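Local coordinates for protein phosphothreonine lyase ospF (Shigella flexneri, PDB 3I0U) that probably removes phosphate from phosphothreonine by beta-elimination, acting as a secreted type III effector and phosphothreonine lyase in virulence, at residues N20-Y25 with L149-R154; R88-L93 with K168-E173. One frame throughout, in Å; residues are numbered along the deposited sequence.

Contact 1: residues N20-Y25 with L149-R154; sequences NQIRQY and LLHKIR
Tyr25 and His151 show how an imidazole can be held by a CH-pi contact over one face and a hydrogen bond at NE2. CB of Tyr25 lies over one face of the His151 ring, 3.6 Å from its centroid and 21° off the ring normal. The two side chains slide past each other in opposite directions, with the ring planes inclined at 38°, so the rings meet obliquely; the phenol's CD2 comes to 3.7 Å from CB of His151. With CG anti to the backbone N (chi1 -175°), the imidazole is carried out toward the end of helix 11-22, where its NE2 hydrogen-bonds the carbonyl O of Pro26, a bond that limits rotation of the ring.

Ile22 fills the other part of the interface with both of its branches. Its CD1 meets CB of Leu150 at 3.8 Å, while CG2 sits 3.8 Å from ND1 of His151 and 3.9 Å from CD of Arg154, whose aliphatic chain crosses the isoleucine at about a right angle.

Arg154 then leads to the C-terminal helix, giving its NE to the carbonyl O of Met216. Leu150 likewise packs on Phe212, Leu215 and Met216, so the early part of helix 147-166 packs against the C-terminal part of helix 11-22, the chain just after it, and helix 211-217.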
loop_
_atom_site.group_PDB
_atom_site.type_symbol
_atom_site.label_atom_id
_atom_site.label_comp_id
_atom_site.label_asym_id
_atom_site.label_seq_id
_atom_site.Cartn_x
_atom_site.Cartn_y
_atom_site.Cartn_z
ATOM N N ASN A 20 6.292 7.690 -19.962
ATOM C CA ASN A 20 6.070 9.068 -20.345
ATOM C C ASN A 20 4.667 9.581 -20.098
ATOM O O ASN A 20 4.472 10.807 -19.994
ATOM C CB ASN A 20 6.424 9.283 -21.802
ATOM C CG ASN A 20 7.897 9.467 -22.007
ATOM O OD1 ASN A 20 8.502 10.437 -21.520
ATOM N ND2 ASN A 20 8.502 8.532 -22.739
ATOM N N GLN A 21 3.692 8.668 -20.013
ATOM C CA GLN A 21 2.334 9.094 -19.682
ATOM C C GLN A 21 2.213 9.550 -18.233
ATOM O O GLN A 21 1.576 10.562 -17.957
ATOM C CB GLN A 21 1.312 8.025 -20.049
ATOM C CG GLN A 21 0.887 8.127 -21.510
ATOM C CD GLN A 21 -0.029 6.991 -21.971
ATOM O OE1 GLN A 21 -0.315 6.048 -21.214
ATOM N NE2 GLN A 21 -0.499 7.088 -23.229
ATOM N N ILE A 22 2.887 8.829 -17.343
ATOM C CA ILE A 22 2.925 9.117 -15.893
ATOM C C ILE A 22 3.475 10.543 -15.635
ATOM O O ILE A 22 2.951 11.318 -14.817
ATOM C CB ILE A 22 3.788 8.042 -15.197
ATOM C CG1 ILE A 22 3.072 6.683 -15.273
ATOM C CG2 ILE A 22 4.142 8.457 -13.777
ATOM C CD1 ILE A 22 3.873 5.509 -14.789
ATOM N N ARG A 23 4.484 10.910 -16.415
ATOM C CA ARG A 23 5.153 12.188 -16.228
ATOM C C ARG A 23 4.334 13.346 -16.831
ATOM O O ARG A 23 4.601 14.526 -16.540
ATOM C CB ARG A 23 6.579 12.117 -16.801
ATOM C CG ARG A 23 7.354 10.868 -16.318
ATOM C CD ARG A 23 8.871 11.055 -16.344
ATOM N NE ARG A 23 9.334 11.789 -15.154
ATOM C CZ ARG A 23 9.711 13.063 -15.179
ATOM N NH1 ARG A 23 10.113 13.661 -14.056
ATOM N NH2 ARG A 23 9.659 13.738 -16.329
ATOM N N GLN A 24 3.322 13.002 -17.639
ATOM C CA GLN A 24 2.399 13.995 -18.210
ATOM C C GLN A 24 1.324 14.484 -17.237
ATOM O O GLN A 24 0.814 15.606 -17.388
ATOM C CB GLN A 24 1.757 13.479 -19.499
ATOM C CG GLN A 24 2.591 13.841 -20.720
ATOM C CD GLN A 24 1.958 13.415 -22.037
ATOM O OE1 GLN A 24 1.763 12.222 -22.280
ATOM N NE2 GLN A 24 1.644 14.391 -22.891
ATOM N N TYR A 25 0.993 13.645 -16.251
ATOM C CA TYR A 25 -0.042 13.947 -15.274
ATOM C C TYR A 25 0.426 14.930 -14.209
ATOM O O TYR A 25 1.565 14.821 -13.724
ATOM C CB TYR A 25 -0.453 12.659 -14.570
ATOM C CG TYR A 25 -1.133 11.647 -15.456
ATOM C CD1 TYR A 25 -2.241 12.027 -16.271
ATOM C CD2 TYR A 25 -0.683 10.302 -15.473
ATOM C CE1 TYR A 25 -2.887 11.085 -17.074
ATOM C CE2 TYR A 25 -1.324 9.350 -16.260
ATOM C CZ TYR A 25 -2.427 9.750 -17.057
ATOM O OH TYR A 25 -3.055 8.808 -17.832
ATOM N N LEU A 149 -3.481 4.708 -12.931
ATOM C CA LEU A 149 -3.377 3.863 -11.750
ATOM C C LEU A 149 -1.959 3.984 -11.222
ATOM O O LEU A 149 -1.759 4.377 -10.084
ATOM C CB LEU A 149 -3.706 2.411 -12.085
ATOM C CG LEU A 149 -4.359 1.465 -11.041
ATOM C CD1 LEU A 149 -3.717 0.100 -11.117
ATOM C CD2 LEU A 149 -4.301 1.965 -9.598
ATOM N N LEU A 150 -0.990 3.699 -12.089
ATOM C CA LEU A 150 0.424 3.779 -11.735
ATOM C C LEU A 150 0.877 5.130 -11.228
ATOM O O LEU A 150 1.703 5.198 -10.325
ATOM C CB LEU A 150 1.306 3.373 -12.903
ATOM C CG LEU A 150 1.171 1.933 -13.376
ATOM C CD1 LEU A 150 1.934 1.762 -14.663
ATOM C CD2 LEU A 150 1.658 0.960 -12.301
ATOM N N HIS A 151 0.327 6.190 -11.800
ATOM C CA HIS A 151 0.571 7.517 -11.309
ATOM C C HIS A 151 -0.011 7.634 -9.906
ATOM O O HIS A 151 0.719 7.978 -8.969
ATOM C CB HIS A 151 -0.011 8.569 -12.238
ATOM C CG HIS A 151 0.322 9.962 -11.830
ATOM N ND1 HIS A 151 1.620 10.408 -11.688
ATOM C CD2 HIS A 151 -0.472 11.010 -11.511
ATOM C CE1 HIS A 151 1.609 11.673 -11.309
ATOM N NE2 HIS A 151 0.352 12.064 -11.199
ATOM N N LYS A 152 -1.297 7.300 -9.757
ATOM C CA LYS A 152 -1.970 7.324 -8.464
ATOM C C LYS A 152 -1.154 6.571 -7.409
ATOM O O LYS A 152 -0.850 7.134 -6.362
ATOM C CB LYS A 152 -3.418 6.814 -8.564
ATOM C CG LYS A 152 -4.420 7.842 -9.131
ATOM C CD LYS A 152 -5.747 7.285 -9.705
ATOM C CE LYS A 152 -6.731 6.670 -8.686
ATOM N NZ LYS A 152 -7.041 7.306 -7.362
ATOM N N ILE A 153 -0.716 5.360 -7.708
ATOM C CA ILE A 153 0.129 4.619 -6.763
ATOM C C ILE A 153 1.443 5.345 -6.432
ATOM O O ILE A 153 1.796 5.423 -5.285
ATOM C CB ILE A 153 0.405 3.143 -7.237
ATOM C CG1 ILE A 153 -0.916 2.361 -7.358
ATOM C CG2 ILE A 153 1.336 2.440 -6.273
ATOM C CD1 ILE A 153 -0.834 1.128 -8.174
ATOM N N ARG A 154 2.137 5.903 -7.435
ATOM C CA ARG A 154 3.385 6.644 -7.184
ATOM C C ARG A 154 3.171 7.782 -6.203
ATOM O O ARG A 154 3.915 7.905 -5.221
ATOM C CB ARG A 154 3.908 7.254 -8.434
ATOM C CG ARG A 154 5.004 6.524 -9.120
ATOM C CD ARG A 154 5.526 7.417 -10.235
ATOM N NE ARG A 154 6.978 7.431 -10.133
ATOM C CZ ARG A 154 7.766 8.475 -10.377
ATOM N NH1 ARG A 154 7.254 9.657 -10.751
ATOM N NH2 ARG A 154 9.083 8.350 -10.223
#

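Contact 2: residues R88-L93 with K168-E173; sequences REQVPL and KIAPGE
Gln90 lays its terminal amide against Ala170, the carboxamide serving as an arm from the start of one helix to the chain beyond another. Its OE1 accepts the backbone N-H of Ala170 at 2.9 Å. The bond is nearly straight at the hydrogen, 166°, yet the donor approaches from above the carbonyl plane, 46° out of it. On the other end of the amide, NE2 comes to 3.3 Å from CB of Ala170, so a single residue meets both polar atoms of the glutamine, one through its backbone and one through its methyl. The side chain reaches this far because it is extended beyond CG (chi2 -173°).

Ile169 lies against the same oxygen: its CA is 3.3 Å from OE1 of Gln90, and its CD1 3.7 Å from that atom. The same methyl also touches CD2 of Leu93 at 3.8 Å, where the two aliphatic chains meet at a slant. Leu93 stands in the first turn of helix 91-102, so this apolar touch adds to the grip of the amide one turn further back.

Around this pair, the backbone of Ala170 bonds with that of Ala87, that of Gly172 with that of Ser85, and the carbonyl O of Ile169 accepts a bond from OH of Tyr186. Gln90 occupies the N-cap position of helix 91-102, while Lys168, with positive phi, is the C-prime residue of a Schellman motif ending helix 147-166. A helix start is thus tied to the loop that follows a Schellman-capped helix end.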
loop_
_atom_site.group_PDB
_atom_site.type_symbol
_atom_site.label_atom_id
_atom_site.label_comp_id
_atom_site.label_asym_id
_atom_site.label_seq_id
_atom_site.Cartn_x
_atom_site.Cartn_y
_atom_site.Cartn_z
ATOM N N ARG A 88 8.169 -1.033 16.294
ATOM C CA ARG A 88 7.117 -1.854 16.884
ATOM C C ARG A 88 6.121 -1.059 17.735
ATOM O O ARG A 88 4.939 -1.156 17.533
ATOM C CB ARG A 88 7.732 -3.015 17.647
ATOM C CG ARG A 88 6.677 -4.007 18.222
ATOM C CD ARG A 88 7.213 -5.256 18.890
ATOM N NE ARG A 88 7.621 -4.909 20.229
ATOM C CZ ARG A 88 6.814 -4.711 21.301
ATOM N NH1 ARG A 88 5.485 -4.838 21.237
ATOM N NH2 ARG A 88 7.353 -4.377 22.483
ATOM N N GLU A 89 6.626 -0.183 18.599
ATOM C CA GLU A 89 5.804 0.623 19.519
ATOM C C GLU A 89 5.074 1.799 18.893
ATOM O O GLU A 89 4.194 2.385 19.535
ATOM C CB GLU A 89 6.651 1.113 20.698
ATOM C CG GLU A 89 7.203 -0.009 21.581
ATOM C CD GLU A 89 8.267 -0.852 20.875
ATOM O OE1 GLU A 89 8.886 -0.355 19.899
ATOM O OE2 GLU A 89 8.477 -2.008 21.265
ATOM N N GLN A 90 5.433 2.138 17.648
ATOM C CA GLN A 90 4.846 3.274 16.946
ATOM C C GLN A 90 3.827 2.833 15.893
ATOM O O GLN A 90 3.303 3.654 15.126
ATOM C CB GLN A 90 5.937 4.149 16.325
ATOM C CG GLN A 90 6.798 4.816 17.354
ATOM C CD GLN A 90 7.775 5.806 16.776
ATOM O OE1 GLN A 90 7.447 6.582 15.866
ATOM N NE2 GLN A 90 8.973 5.830 17.336
ATOM N N VAL A 91 3.536 1.537 15.882
ATOM C CA VAL A 91 2.553 0.994 14.970
ATOM C C VAL A 91 1.097 1.538 15.059
ATOM O O VAL A 91 0.572 2.005 14.041
ATOM C CB VAL A 91 2.661 -0.544 14.884
ATOM C CG1 VAL A 91 1.583 -1.102 14.041
ATOM C CG2 VAL A 91 3.990 -0.927 14.278
ATOM N N PRO A 92 0.443 1.469 16.237
ATOM C CA PRO A 92 -0.886 2.081 16.303
ATOM C C PRO A 92 -0.922 3.554 15.948
ATOM O O PRO A 92 -1.846 3.987 15.233
ATOM C CB PRO A 92 -1.277 1.873 17.776
ATOM C CG PRO A 92 -0.557 0.652 18.148
ATOM C CD PRO A 92 0.776 0.826 17.526
ATOM N N LEU A 93 0.085 4.296 16.417
ATOM C CA LEU A 93 0.217 5.708 16.075
ATOM C C LEU A 93 0.278 5.911 14.581
ATOM O O LEU A 93 -0.466 6.718 14.061
ATOM C CB LEU A 93 1.456 6.320 16.712
ATOM C CG LEU A 93 1.482 7.825 16.746
ATOM C CD1 LEU A 93 0.366 8.348 17.699
ATOM C CD2 LEU A 93 2.860 8.116 17.261
ATOM N N LYS A 168 7.527 12.442 12.333
ATOM C CA LYS A 168 8.784 11.888 12.885
ATOM C C LYS A 168 8.648 10.476 13.429
ATOM O O LYS A 168 9.168 10.159 14.431
ATOM C CB LYS A 168 9.445 12.857 13.866
ATOM C CG LYS A 168 10.190 13.963 13.135
ATOM C CD LYS A 168 10.851 15.043 13.973
ATOM C CE LYS A 168 10.960 16.331 13.096
ATOM N NZ LYS A 168 11.408 17.595 13.797
ATOM N N ILE A 169 7.899 9.654 12.723
ATOM C CA ILE A 169 7.716 8.259 13.004
ATOM C C ILE A 169 8.985 7.446 12.734
ATOM O O ILE A 169 9.649 7.648 11.723
ATOM C CB ILE A 169 6.564 7.725 12.131
ATOM C CG1 ILE A 169 5.244 8.416 12.504
ATOM C CG2 ILE A 169 6.460 6.198 12.196
ATOM C CD1 ILE A 169 4.760 8.218 13.965
ATOM N N ALA A 170 9.322 6.522 13.635
ATOM C CA ALA A 170 10.504 5.690 13.478
ATOM C C ALA A 170 10.194 4.572 12.497
ATOM O O ALA A 170 9.159 3.878 12.645
ATOM C CB ALA A 170 10.908 5.114 14.765
ATOM N N PRO A 171 11.071 4.389 11.477
ATOM C CA PRO A 171 11.034 3.231 10.594
ATOM C C PRO A 171 11.340 1.925 11.312
ATOM O O PRO A 171 12.052 1.911 12.282
ATOM C CB PRO A 171 12.143 3.535 9.584
ATOM C CG PRO A 171 13.067 4.452 10.292
ATOM C CD PRO A 171 12.157 5.314 11.099
ATOM N N GLY A 172 10.779 0.830 10.832
ATOM C CA GLY A 172 11.069 -0.471 11.398
ATOM C C GLY A 172 12.007 -1.197 10.481
ATOM O O GLY A 172 12.774 -0.588 9.753
ATOM N N GLU A 173 11.965 -2.518 10.525
ATOM C CA GLU A 173 12.919 -3.324 9.773
ATOM C C GLU A 173 12.257 -3.903 8.521
ATOM O O GLU A 173 11.329 -4.680 8.617
ATOM C CB GLU A 173 13.429 -4.427 10.687
ATOM C CG GLU A 173 14.208 -5.526 10.014
ATOM C CD GLU A 173 15.029 -6.320 11.009
ATOM O OE1 GLU A 173 16.235 -6.522 10.744
ATOM O OE2 GLU A 173 14.476 -6.734 12.069
#

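Overall arrangement
Contacts 1 and 2 lie on opposite sides of the chain's centre, with their own centres 29 Å apart and their nearest atoms about 17 Å apart. Helix 147-166 relates them: residues 149-154 belong to its beginning, whereas residues 168-173 follow its end. Along the chain the segments alternate, 20-25, 88-93, 149-154 and 168-173, so the connections cross. Contact 1 fastens the N-terminal helix 11-22 to one end of this long helix; contact 2 joins the chain leaving its other end to the start of helix 91-102. Helices separated in sequence by strands of the antiparallel sheet are thereby brought into contact, the principle being that one long helix, and the chain leaving it, can bring together parts far apart in sequence.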